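Local coordinates for D-alanine--D-alanine ligase (Coxiella burnetii, PDB 3TQT), which catalyses the ATP-dependent joining of two D-alanines into D-alanyl-D-alanine, a building block of peptidoglycan in the bacterial cell wall, at residues N30-A35 / N342-L347; A242-E247 / E334-P339; Q284-D289 / V302-T307; P321-T324 / Y329-M332. One frame throughout, in Å; residues are numbered along the deposited sequence.

Contact 1 of 4, residues N30-A35 / N342-L347; sequences NTLDAA and NLLDQL
With CG anti to its carbonyl carbon (chi1 -61°), L344 reaches from its helix toward T31 and L32, while D33 holds CG anti to the backbone N (chi1 -175°), which turns its carboxylate toward D345. L344 is the hub of the apolar half. Its CD1 lies 3.8 Å from T31 CB and 3.7 Å from L32 N, where helix 18-31 has just ended, and the two leucines cross at about a right angle, L32 CD2 resting 3.8 Å from L344 CB. Leucine suits the place because each can lay a methyl against the other's branch.

The polar half is built on water. D33 OD2 and D345 OD2 are 4.6 Å apart, and one water donates to both, 2.7 Å from D33 OD2 and from D345 OD2, which probably eases the repulsion between two like charges. A second water accepts from D33 N and donates to D345 OD1, 2.8 Å away; that oxygen is also hydrogen-bonded to Y37 OH. D33 OD1 meanwhile takes the backbone N of A35 in an Asx turn, helping to hold the carboxylate.

T31 OG1 turns back to N27 O in its own helix. The contact thus joins the N-terminal domain, where L32 also packs on Y37 and I39 of strand 37-44, to the start of helix 340-370, whose L343 and L347 pack on L235 of strand 228-236.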
loop_
_atom_site.group_PDB
_atom_site.type_symbol
_atom_site.label_atom_id
_atom_site.label_comp_id
_atom_site.label_asym_id
_atom_site.label_seq_id
_atom_site.Cartn_x
_atom_site.Cartn_y
_atom_site.Cartn_z
ATOM N N ASN A 30 -6.280 25.300 12.206
ATOM C CA ASN A 30 -6.282 26.319 13.244
ATOM C C ASN A 30 -4.934 26.431 13.948
ATOM O O ASN A 30 -4.599 27.466 14.521
ATOM C CB ASN A 30 -7.372 26.001 14.272
ATOM C CG ASN A 30 -7.620 27.149 15.223
ATOM O OD1 ASN A 30 -7.671 28.302 14.803
ATOM N ND2 ASN A 30 -7.763 26.844 16.510
ATOM N N THR A 31 -4.158 25.358 13.890
ATOM C CA THR A 31 -2.941 25.257 14.684
ATOM C C THR A 31 -1.663 25.442 13.863
ATOM O O THR A 31 -0.617 25.791 14.416
ATOM C CB THR A 31 -2.917 23.915 15.456
ATOM O OG1 THR A 31 -4.080 23.849 16.302
ATOM C CG2 THR A 31 -1.686 23.809 16.315
ATOM N N LEU A 32 -1.738 25.217 12.552
ATOM C CA LEU A 32 -0.594 25.482 11.669
ATOM C C LEU A 32 -0.085 26.923 11.791
ATOM O O LEU A 32 -0.854 27.879 11.717
ATOM C CB LEU A 32 -0.936 25.183 10.207
ATOM C CG LEU A 32 -0.972 23.702 9.824
ATOM C CD1 LEU A 32 -1.637 23.516 8.471
ATOM C CD2 LEU A 32 0.434 23.136 9.811
ATOM N N ASP A 33 1.227 27.056 11.953
ATOM C CA ASP A 33 1.853 28.352 12.185
ATOM C C ASP A 33 1.580 29.270 10.992
ATOM O O ASP A 33 2.130 29.082 9.923
ATOM C CB ASP A 33 3.353 28.141 12.393
ATOM C CG ASP A 33 4.085 29.409 12.772
ATOM O OD1 ASP A 33 3.565 30.504 12.497
ATOM O OD2 ASP A 33 5.186 29.294 13.347
ATOM N N ALA A 34 0.707 30.250 11.174
ATOM C CA ALA A 34 0.325 31.150 10.086
ATOM C C ALA A 34 1.516 31.918 9.495
ATOM O O ALA A 34 1.454 32.387 8.360
ATOM C CB ALA A 34 -0.742 32.116 10.563
ATOM N N ALA A 35 2.591 32.047 10.266
ATOM C CA ALA A 35 3.800 32.715 9.780
ATOM C C ALA A 35 4.528 31.873 8.737
ATOM O O ALA A 35 5.205 32.412 7.866
ATOM C CB ALA A 35 4.742 33.050 10.940
ATOM N N ASN A 342 4.296 23.005 16.907
ATOM C CA ASN A 342 5.629 22.457 16.694
ATOM C C ASN A 342 5.548 21.041 16.147
ATOM O O ASN A 342 6.346 20.647 15.303
ATOM C CB ASN A 342 6.402 22.413 18.005
ATOM C CG ASN A 342 6.522 23.780 18.664
ATOM O OD1 ASN A 342 7.513 24.473 18.493
ATOM N ND2 ASN A 342 5.512 24.159 19.424
ATOM N N LEU A 343 4.605 20.271 16.672
ATOM C CA LEU A 343 4.368 18.923 16.176
ATOM C C LEU A 343 4.074 18.998 14.679
ATOM O O LEU A 343 4.653 18.262 13.884
ATOM C CB LEU A 343 3.192 18.279 16.924
ATOM C CG LEU A 343 2.632 16.977 16.347
ATOM C CD1 LEU A 343 3.715 15.878 16.256
ATOM C CD2 LEU A 343 1.440 16.495 17.182
ATOM N N LEU A 344 3.176 19.901 14.293
ATOM C CA LEU A 344 2.804 20.020 12.883
ATOM C C LEU A 344 4.002 20.442 12.038
ATOM O O LEU A 344 4.187 19.938 10.930
ATOM C CB LEU A 344 1.651 21.007 12.698
ATOM C CG LEU A 344 0.357 20.634 13.423
ATOM C CD1 LEU A 344 -0.708 21.721 13.213
ATOM C CD2 LEU A 344 -0.133 19.271 12.954
ATOM N N ASP A 345 4.812 21.374 12.545
ATOM C CA ASP A 345 6.014 21.776 11.804
ATOM C C ASP A 345 6.917 20.572 11.572
ATOM O O ASP A 345 7.471 20.383 10.480
ATOM C CB ASP A 345 6.819 22.851 12.549
ATOM C CG ASP A 345 6.082 24.175 12.667
ATOM O OD1 ASP A 345 5.338 24.539 11.732
ATOM O OD2 ASP A 345 6.263 24.857 13.702
ATOM N N GLN A 346 7.092 19.769 12.613
ATOM C CA GLN A 346 7.939 18.586 12.498
ATOM C C GLN A 346 7.382 17.584 11.488
ATOM O O GLN A 346 8.125 17.031 10.671
ATOM C CB GLN A 346 8.164 17.964 13.882
ATOM C CG GLN A 346 9.033 18.903 14.741
ATOM C CD GLN A 346 9.543 18.276 16.019
ATOM O OE1 GLN A 346 9.625 17.054 16.140
ATOM N NE2 GLN A 346 9.909 19.121 16.982
ATOM N N LEU A 347 6.070 17.380 11.511
ATOM C CA LEU A 347 5.462 16.466 10.545
ATOM C C LEU A 347 5.677 16.961 9.113
ATOM O O LEU A 347 5.978 16.176 8.217
ATOM C CB LEU A 347 3.977 16.274 10.842
ATOM C CG LEU A 347 3.707 15.451 12.104
ATOM C CD1 LEU A 347 2.266 15.637 12.545
ATOM C CD2 LEU A 347 4.025 13.985 11.839
HETATM O O HOH W 1 2.795 24.773 12.801
HETATM O O HOH W 2 5.429 27.118 14.857
#

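Contact 2 of 4, residues A242-E247 / E334-P339; sequences ASLPGE and EASGLP
S336 OG is gripped by groups from two parts of the chain: it accepts from the backbone N of L244, 2.8 Å away in a nearly straight bond (167° at the hydrogen), and is also hydrogen-bonded to M332 O in the last turn of helix 328-335. Serine suits the place because one small hydroxyl can serve both a helix carbonyl and an amide of the facing segment. With OG anti to the carbonyl carbon (chi1 -61°), the hydroxyl sits beside the backbone N of S336 and is turned to L244.

Carbon atoms flank this bond. S243 CB lies 3.5 Å from S336 OG, and L244 brings its CB and CG alongside the same oxygen before its CD1 reaches A335 O at 3.7 Å. The leucine thus flanks the end of the helix, although much of it remains exposed.

The second serine has partners of its own. S243 OG donates to L244 O, 2.9 Å off and from above the carbonyl plane, and is also hydrogen-bonded to A233 N, tying this part of the chain to strand 228-236. On the other side, helix 328-335 finishes in a Schellman motif at G337, whose positive phi (95°) glycine adopts readily and whose N bonds to E334 O.

The contact therefore sets the C-terminal end of helix 328-335 against the interruption in strand 241-249. That strand lies between 228-236 and 268-270 in the five-stranded antiparallel sheet, and Q284 of helix 277-293 reaches S243 O.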
loop_
_atom_site.group_PDB
_atom_site.type_symbol
_atom_site.label_atom_id
_atom_site.label_comp_id
_atom_site.label_asym_id
_atom_site.label_seq_id
_atom_site.Cartn_x
_atom_site.Cartn_y
_atom_site.Cartn_z
ATOM N N ALA A 242 9.098 8.741 20.910
ATOM C CA ALA A 242 7.828 8.305 21.460
ATOM C C ALA A 242 7.366 9.268 22.544
ATOM O O ALA A 242 8.172 9.753 23.333
ATOM C CB ALA A 242 7.961 6.893 22.008
ATOM N N SER A 243 6.069 9.554 22.569
ATOM C CA SER A 243 5.482 10.418 23.587
ATOM C C SER A 243 5.385 9.668 24.901
ATOM O O SER A 243 5.628 8.469 24.965
ATOM C CB SER A 243 4.068 10.833 23.171
ATOM O OG SER A 243 3.192 9.705 23.222
ATOM N N LEU A 244 5.022 10.382 25.958
ATOM C CA LEU A 244 4.571 9.718 27.162
ATOM C C LEU A 244 3.305 8.953 26.805
ATOM O O LEU A 244 2.493 9.421 26.000
ATOM C CB LEU A 244 4.295 10.731 28.268
ATOM C CG LEU A 244 5.567 11.444 28.733
ATOM C CD1 LEU A 244 5.257 12.513 29.760
ATOM C CD2 LEU A 244 6.571 10.435 29.276
ATOM N N PRO A 245 3.136 7.769 27.397
ATOM C CA PRO A 245 1.965 6.930 27.135
ATOM C C PRO A 245 0.695 7.625 27.603
ATOM O O PRO A 245 0.742 8.401 28.555
ATOM C CB PRO A 245 2.209 5.699 28.018
ATOM C CG PRO A 245 3.669 5.735 28.358
ATOM C CD PRO A 245 4.026 7.183 28.410
ATOM N N GLY A 246 -0.415 7.370 26.924
ATOM C CA GLY A 246 -1.706 7.843 27.382
ATOM C C GLY A 246 -2.600 6.638 27.565
ATOM O O GLY A 246 -2.215 5.515 27.224
ATOM N N GLU A 247 -3.793 6.862 28.100
ATOM C CA GLU A 247 -4.734 5.777 28.295
ATOM C C GLU A 247 -6.106 6.150 27.783
ATOM O O GLU A 247 -6.523 7.307 27.845
ATOM C CB GLU A 247 -4.812 5.364 29.761
ATOM C CG GLU A 247 -5.921 4.343 30.048
ATOM C CD GLU A 247 -5.894 3.828 31.475
ATOM O OE1 GLU A 247 -5.411 4.554 32.365
ATOM O OE2 GLU A 247 -6.347 2.688 31.704
ATOM N N GLU A 334 1.576 16.995 23.374
ATOM C CA GLU A 334 1.520 18.203 24.202
ATOM C C GLU A 334 1.950 17.866 25.618
ATOM O O GLU A 334 2.673 18.626 26.260
ATOM C CB GLU A 334 0.115 18.803 24.221
ATOM C CG GLU A 334 -0.417 19.217 22.873
ATOM C CD GLU A 334 -1.689 20.033 22.987
ATOM O OE1 GLU A 334 -1.971 20.543 24.094
ATOM O OE2 GLU A 334 -2.404 20.161 21.970
ATOM N N ALA A 335 1.493 16.718 26.101
ATOM C CA ALA A 335 1.781 16.292 27.463
ATOM C C ALA A 335 3.245 15.908 27.619
ATOM O O ALA A 335 3.740 15.770 28.738
ATOM C CB ALA A 335 0.880 15.126 27.862
ATOM N N SER A 336 3.927 15.747 26.488
ATOM C CA SER A 336 5.326 15.346 26.469
ATOM C C SER A 336 6.253 16.533 26.228
ATOM O O SER A 336 7.460 16.367 26.082
ATOM C CB SER A 336 5.556 14.287 25.383
ATOM O OG SER A 336 4.779 13.138 25.660
ATOM N N GLY A 337 5.678 17.727 26.163
ATOM C CA GLY A 337 6.464 18.932 25.970
ATOM C C GLY A 337 6.566 19.355 24.518
ATOM O O GLY A 337 7.418 20.165 24.165
ATOM N N LEU A 338 5.707 18.815 23.664
ATOM C CA LEU A 338 5.714 19.227 22.265
ATOM C C LEU A 338 4.374 19.853 21.886
ATOM O O LEU A 338 3.431 19.136 21.582
ATOM C CB LEU A 338 6.007 18.023 21.358
ATOM C CG LEU A 338 6.105 18.293 19.852
ATOM C CD1 LEU A 338 7.258 19.233 19.513
ATOM C CD2 LEU A 338 6.261 16.981 19.088
ATOM N N PRO A 339 4.284 21.193 21.900
ATOM C CA PRO A 339 3.011 21.835 21.540
ATOM C C PRO A 339 2.569 21.471 20.117
ATOM O O PRO A 339 3.394 21.178 19.249
ATOM C CB PRO A 339 3.334 23.335 21.633
ATOM C CG PRO A 339 4.502 23.422 22.562
ATOM C CD PRO A 339 5.309 22.174 22.292
#

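Contact 3 of 4, residues Q284-D289 / V302-T307; sequences QQIAID and VDFFVT
The ring of F304 points its outer edge at helix 277-293. I286 CG2 approaches that edge near the ring plane, 3.7 Å from F304 CE1, and A287 N comes equally near F304 CZ, also in plane. A287 CB is shared by two strand residues, lying 3.8 Å from F304 CZ and 3.9 Å from V302 CG2. Alanine fits here because a single methyl lets the helix sit low over the strand: the CA atoms of A287 and V302 are 5.8 Å apart.

Alternation along the strand decides which residues take part. V302 and F304 point to the helix, whereas D303 between them turns to the other face, where it is predicted to bind a magnesium ion and meets R301 in a salt bridge. F304 CG, anti to the carbonyl carbon (chi1 -62°), carries the ring out to the helix. V312 and V314 of the next strand pack on the ring, and A287 also touches C232 and V234.

Helix and strand segments run at 133° to each other, closer to antiparallel than parallel. A helix laid over one face of an antiparallel sheet, with the predicted metal-binding acidic residues on the other, is characteristic of the C-terminal half of the ATP-grasp fold.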
loop_
_atom_site.group_PDB
_atom_site.type_symbol
_atom_site.label_atom_id
_atom_site.label_comp_id
_atom_site.label_asym_id
_atom_site.label_seq_id
_atom_site.Cartn_x
_atom_site.Cartn_y
_atom_site.Cartn_z
ATOM N N GLN A 284 7.139 2.810 25.283
ATOM C CA GLN A 284 7.809 3.740 24.393
ATOM C C GLN A 284 8.739 3.012 23.425
ATOM O O GLN A 284 8.743 3.306 22.226
ATOM C CB GLN A 284 8.539 4.819 25.195
ATOM C CG GLN A 284 7.577 5.809 25.842
ATOM C CD GLN A 284 8.259 6.740 26.820
ATOM O OE1 GLN A 284 9.089 6.317 27.621
ATOM N NE2 GLN A 284 7.915 8.016 26.755
ATOM N N GLN A 285 9.499 2.040 23.921
ATOM C CA GLN A 285 10.463 1.381 23.050
ATOM C C GLN A 285 9.785 0.517 22.002
ATOM O O GLN A 285 10.205 0.492 20.845
ATOM C CB GLN A 285 11.470 0.545 23.826
ATOM C CG GLN A 285 12.581 0.007 22.924
ATOM C CD GLN A 285 13.435 1.117 22.314
ATOM O OE1 GLN A 285 14.157 1.809 23.027
ATOM N NE2 GLN A 285 13.347 1.294 20.989
ATOM N N ILE A 286 8.738 -0.186 22.408
ATOM C CA ILE A 286 8.012 -1.054 21.494
ATOM C C ILE A 286 7.269 -0.209 20.470
ATOM O O ILE A 286 7.206 -0.562 19.295
ATOM C CB ILE A 286 7.020 -1.969 22.242
ATOM C CG1 ILE A 286 7.789 -2.933 23.152
ATOM C CG2 ILE A 286 6.182 -2.768 21.251
ATOM C CD1 ILE A 286 6.895 -3.819 23.974
ATOM N N ALA A 287 6.724 0.918 20.906
ATOM C CA ALA A 287 6.072 1.825 19.945
ATOM C C ALA A 287 7.047 2.241 18.836
ATOM O O ALA A 287 6.705 2.218 17.648
ATOM C CB ALA A 287 5.492 3.045 20.649
ATOM N N ILE A 288 8.259 2.619 19.231
ATOM C CA ILE A 288 9.288 3.013 18.283
ATOM C C ILE A 288 9.703 1.838 17.409
ATOM O O ILE A 288 9.820 1.975 16.198
ATOM C CB ILE A 288 10.524 3.574 18.999
ATOM C CG1 ILE A 288 10.232 4.986 19.505
ATOM C CG2 ILE A 288 11.715 3.571 18.066
ATOM C CD1 ILE A 288 11.203 5.448 20.568
ATOM N N ASP A 289 9.913 0.678 18.021
ATOM C CA ASP A 289 10.303 -0.508 17.257
ATOM C C ASP A 289 9.214 -0.948 16.272
ATOM O O ASP A 289 9.506 -1.338 15.148
ATOM C CB ASP A 289 10.654 -1.658 18.195
ATOM C CG ASP A 289 11.915 -1.386 19.001
ATOM O OD1 ASP A 289 12.610 -0.397 18.710
ATOM O OD2 ASP A 289 12.210 -2.169 19.918
ATOM N N VAL A 302 0.500 4.161 18.287
ATOM C CA VAL A 302 0.534 2.730 18.572
ATOM C C VAL A 302 -0.332 2.449 19.778
ATOM O O VAL A 302 -0.131 3.046 20.848
ATOM C CB VAL A 302 1.955 2.244 18.880
ATOM C CG1 VAL A 302 1.966 0.723 19.003
ATOM C CG2 VAL A 302 2.922 2.711 17.801
ATOM N N ASP A 303 -1.303 1.557 19.594
ATOM C CA ASP A 303 -2.264 1.216 20.634
ATOM C C ASP A 303 -1.907 -0.140 21.199
ATOM O O ASP A 303 -1.689 -1.095 20.454
ATOM C CB ASP A 303 -3.689 1.198 20.082
ATOM C CG ASP A 303 -4.130 2.561 19.553
ATOM O OD1 ASP A 303 -3.424 3.571 19.784
ATOM O OD2 ASP A 303 -5.191 2.615 18.903
ATOM N N PHE A 304 -1.830 -0.194 22.520
ATOM C CA PHE A 304 -1.412 -1.385 23.233
ATOM C C PHE A 304 -2.498 -1.859 24.180
ATOM O O PHE A 304 -3.391 -1.096 24.565
ATOM C CB PHE A 304 -0.236 -1.061 24.141
ATOM C CG PHE A 304 1.000 -0.595 23.440
ATOM C CD1 PHE A 304 2.055 -1.459 23.228
ATOM C CD2 PHE A 304 1.145 0.727 23.072
ATOM C CE1 PHE A 304 3.207 -1.019 22.616
ATOM C CE2 PHE A 304 2.294 1.175 22.460
ATOM C CZ PHE A 304 3.327 0.312 22.236
ATOM N N PHE A 305 -2.378 -3.116 24.592
ATOM C CA PHE A 305 -2.970 -3.571 25.848
ATOM C C PHE A 305 -1.823 -3.774 26.825
ATOM O O PHE A 305 -0.756 -4.267 26.452
ATOM C CB PHE A 305 -3.745 -4.876 25.658
ATOM C CG PHE A 305 -5.146 -4.669 25.176
ATOM C CD1 PHE A 305 -6.175 -4.466 26.074
ATOM C CD2 PHE A 305 -5.429 -4.649 23.822
ATOM C CE1 PHE A 305 -7.471 -4.264 25.631
ATOM C CE2 PHE A 305 -6.719 -4.451 23.371
ATOM C CZ PHE A 305 -7.740 -4.254 24.278
ATOM N N VAL A 306 -2.022 -3.350 28.066
ATOM C CA VAL A 306 -1.104 -3.715 29.132
ATOM C C VAL A 306 -1.880 -4.586 30.104
ATOM O O VAL A 306 -2.855 -4.139 30.704
ATOM C CB VAL A 306 -0.549 -2.494 29.866
ATOM C CG1 VAL A 306 0.310 -2.938 31.048
ATOM C CG2 VAL A 306 0.248 -1.641 28.913
ATOM N N THR A 307 -1.459 -5.840 30.231
ATOM C CA THR A 307 -2.184 -6.807 31.036
ATOM C C THR A 307 -1.972 -6.536 32.522
ATOM O O THR A 307 -1.066 -5.789 32.920
ATOM C CB THR A 307 -1.740 -8.259 30.726
ATOM O OG1 THR A 307 -0.408 -8.459 31.204
ATOM C CG2 THR A 307 -1.778 -8.526 29.230
#

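Contact 4 of 4, residues P321-T324 / Y329-M332; sequences PGFT and YPKM
Apolar contact comes first: P321 CG packs 3.7 Å from Y329 CB, the proline crossing the start of the tyrosine side chain. The side chains of F323 and Y329 lie side by side, pointing the same way; their rings, with centroids 5.4 Å apart and planes at 41°, make an oblique pair whose nearest atoms are F323 CE1 and Y329 CD2 at 3.5 Å. Y329 CG, anti to the backbone N (chi1 -172°), directs the ring along F323.

A CH-pi contact adds to this. P330 CD stands over one face of F323, 4.2 Å from the ring centroid and 11° off its normal. Proline is well placed here, in the first turn of helix 328-335, where its missing N-H costs no helical bond. The loop 321-324 leads from strand 312-318, which carries the predicted metal ligands E316 and N318, into this helix, so the packing probably lies beside the active site of the ATP-grasp fold.

Polar links run mostly through the backbone. One water donates to G322 O, 2.7 Å away, and accepts from Y329 N at 2.9 Å, bridging loop and helix. T324 OG1 is hydrogen-bonded to S327 OG and I326 N. Buried Y329 OH is satisfied by V234 O, and N27 and S24 of helix 18-31 hold the backbone of F323.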
loop_
_atom_site.group_PDB
_atom_site.type_symbol
_atom_site.label_atom_id
_atom_site.label_comp_id
_atom_site.label_asym_id
_atom_site.label_seq_id
_atom_site.Cartn_x
_atom_site.Cartn_y
_atom_site.Cartn_z
ATOM N N PRO A 321 -4.118 9.024 12.943
ATOM C CA PRO A 321 -4.891 9.085 14.183
ATOM C C PRO A 321 -5.690 10.372 14.227
ATOM O O PRO A 321 -5.350 11.310 13.499
ATOM C CB PRO A 321 -3.811 9.109 15.256
ATOM C CG PRO A 321 -2.636 9.709 14.597
ATOM C CD PRO A 321 -2.681 9.246 13.172
ATOM N N GLY A 322 -6.733 10.410 15.053
ATOM C CA GLY A 322 -7.485 11.632 15.254
ATOM C C GLY A 322 -6.535 12.764 15.578
ATOM O O GLY A 322 -5.519 12.558 16.240
ATOM N N PHE A 323 -6.855 13.962 15.105
ATOM C CA PHE A 323 -5.966 15.100 15.295
ATOM C C PHE A 323 -6.744 16.331 15.736
ATOM O O PHE A 323 -6.268 17.468 15.606
ATOM C CB PHE A 323 -5.186 15.381 14.009
ATOM C CG PHE A 323 -3.711 15.441 14.204
ATOM C CD1 PHE A 323 -2.911 14.356 13.871
ATOM C CD2 PHE A 323 -3.118 16.570 14.749
ATOM C CE1 PHE A 323 -1.533 14.414 14.041
ATOM C CE2 PHE A 323 -1.738 16.632 14.926
ATOM C CZ PHE A 323 -0.951 15.557 14.567
ATOM N N THR A 324 -7.948 16.104 16.263
ATOM C CA THR A 324 -8.741 17.181 16.829
ATOM C C THR A 324 -8.029 17.679 18.071
ATOM O O THR A 324 -7.112 17.039 18.561
ATOM C CB THR A 324 -10.156 16.707 17.222
ATOM O OG1 THR A 324 -10.109 16.042 18.489
ATOM C CG2 THR A 324 -10.702 15.758 16.164
ATOM N N TYR A 329 -3.430 11.636 19.893
ATOM C CA TYR A 329 -2.123 11.842 19.278
ATOM C C TYR A 329 -1.528 13.228 19.609
ATOM O O TYR A 329 -0.465 13.313 20.206
ATOM C CB TYR A 329 -2.122 11.568 17.770
ATOM C CG TYR A 329 -0.711 11.605 17.223
ATOM C CD1 TYR A 329 0.073 10.454 17.184
ATOM C CD2 TYR A 329 -0.148 12.798 16.806
ATOM C CE1 TYR A 329 1.381 10.492 16.715
ATOM C CE2 TYR A 329 1.151 12.845 16.337
ATOM C CZ TYR A 329 1.908 11.699 16.293
ATOM O OH TYR A 329 3.205 11.765 15.833
ATOM N N PRO A 330 -2.216 14.315 19.237
ATOM C CA PRO A 330 -1.658 15.607 19.648
ATOM C C PRO A 330 -1.623 15.802 21.165
ATOM O O PRO A 330 -0.657 16.395 21.632
ATOM C CB PRO A 330 -2.595 16.627 18.997
ATOM C CG PRO A 330 -3.848 15.869 18.673
ATOM C CD PRO A 330 -3.381 14.477 18.354
ATOM N N LYS A 331 -2.631 15.334 21.905
ATOM C CA LYS A 331 -2.639 15.521 23.357
ATOM C C LYS A 331 -1.445 14.845 24.033
ATOM O O LYS A 331 -0.838 15.407 24.933
ATOM C CB LYS A 331 -3.936 15.010 23.982
ATOM C CG LYS A 331 -5.097 15.965 23.878
ATOM C CD LYS A 331 -6.330 15.377 24.566
ATOM C CE LYS A 331 -6.014 14.927 25.988
ATOM N NZ LYS A 331 -7.196 14.330 26.680
ATOM N N MET A 332 -1.114 13.633 23.611
ATOM C CA MET A 332 0.048 12.952 24.170
ATOM C C MET A 332 1.337 13.733 23.913
ATOM O O MET A 332 2.168 13.894 24.816
ATOM C CB MET A 332 0.163 11.530 23.625
ATOM C CG MET A 332 -0.820 10.578 24.285
ATOM S SD MET A 332 -0.550 8.876 23.797
ATOM C CE MET A 332 -1.215 8.869 22.133
HETATM O O HOH W 3 -5.353 10.506 18.029
#

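From the N terminus, the chain leaves helix 18-31 at contact 1, whose partner segment 342-347 comes only after 306 further residues; the other three contacts fall within that long loop. Contact 2 opens next, at strand 241-249, and closes at the end of helix 328-335. Inside its span, contacts 3 and 4 follow in series, the first closing a short helix-to-strand loop and the second a tight loop-to-helix turn. Contacts 2 and 3 meet where Q284 reaches S243, and contacts 2 and 4 share helix 328-335, with M332 packed beside G246. F323 touches L343, L344 and L347, connecting contact 4 to contact 1 and thus the ATP-grasp part to the N-terminal domain.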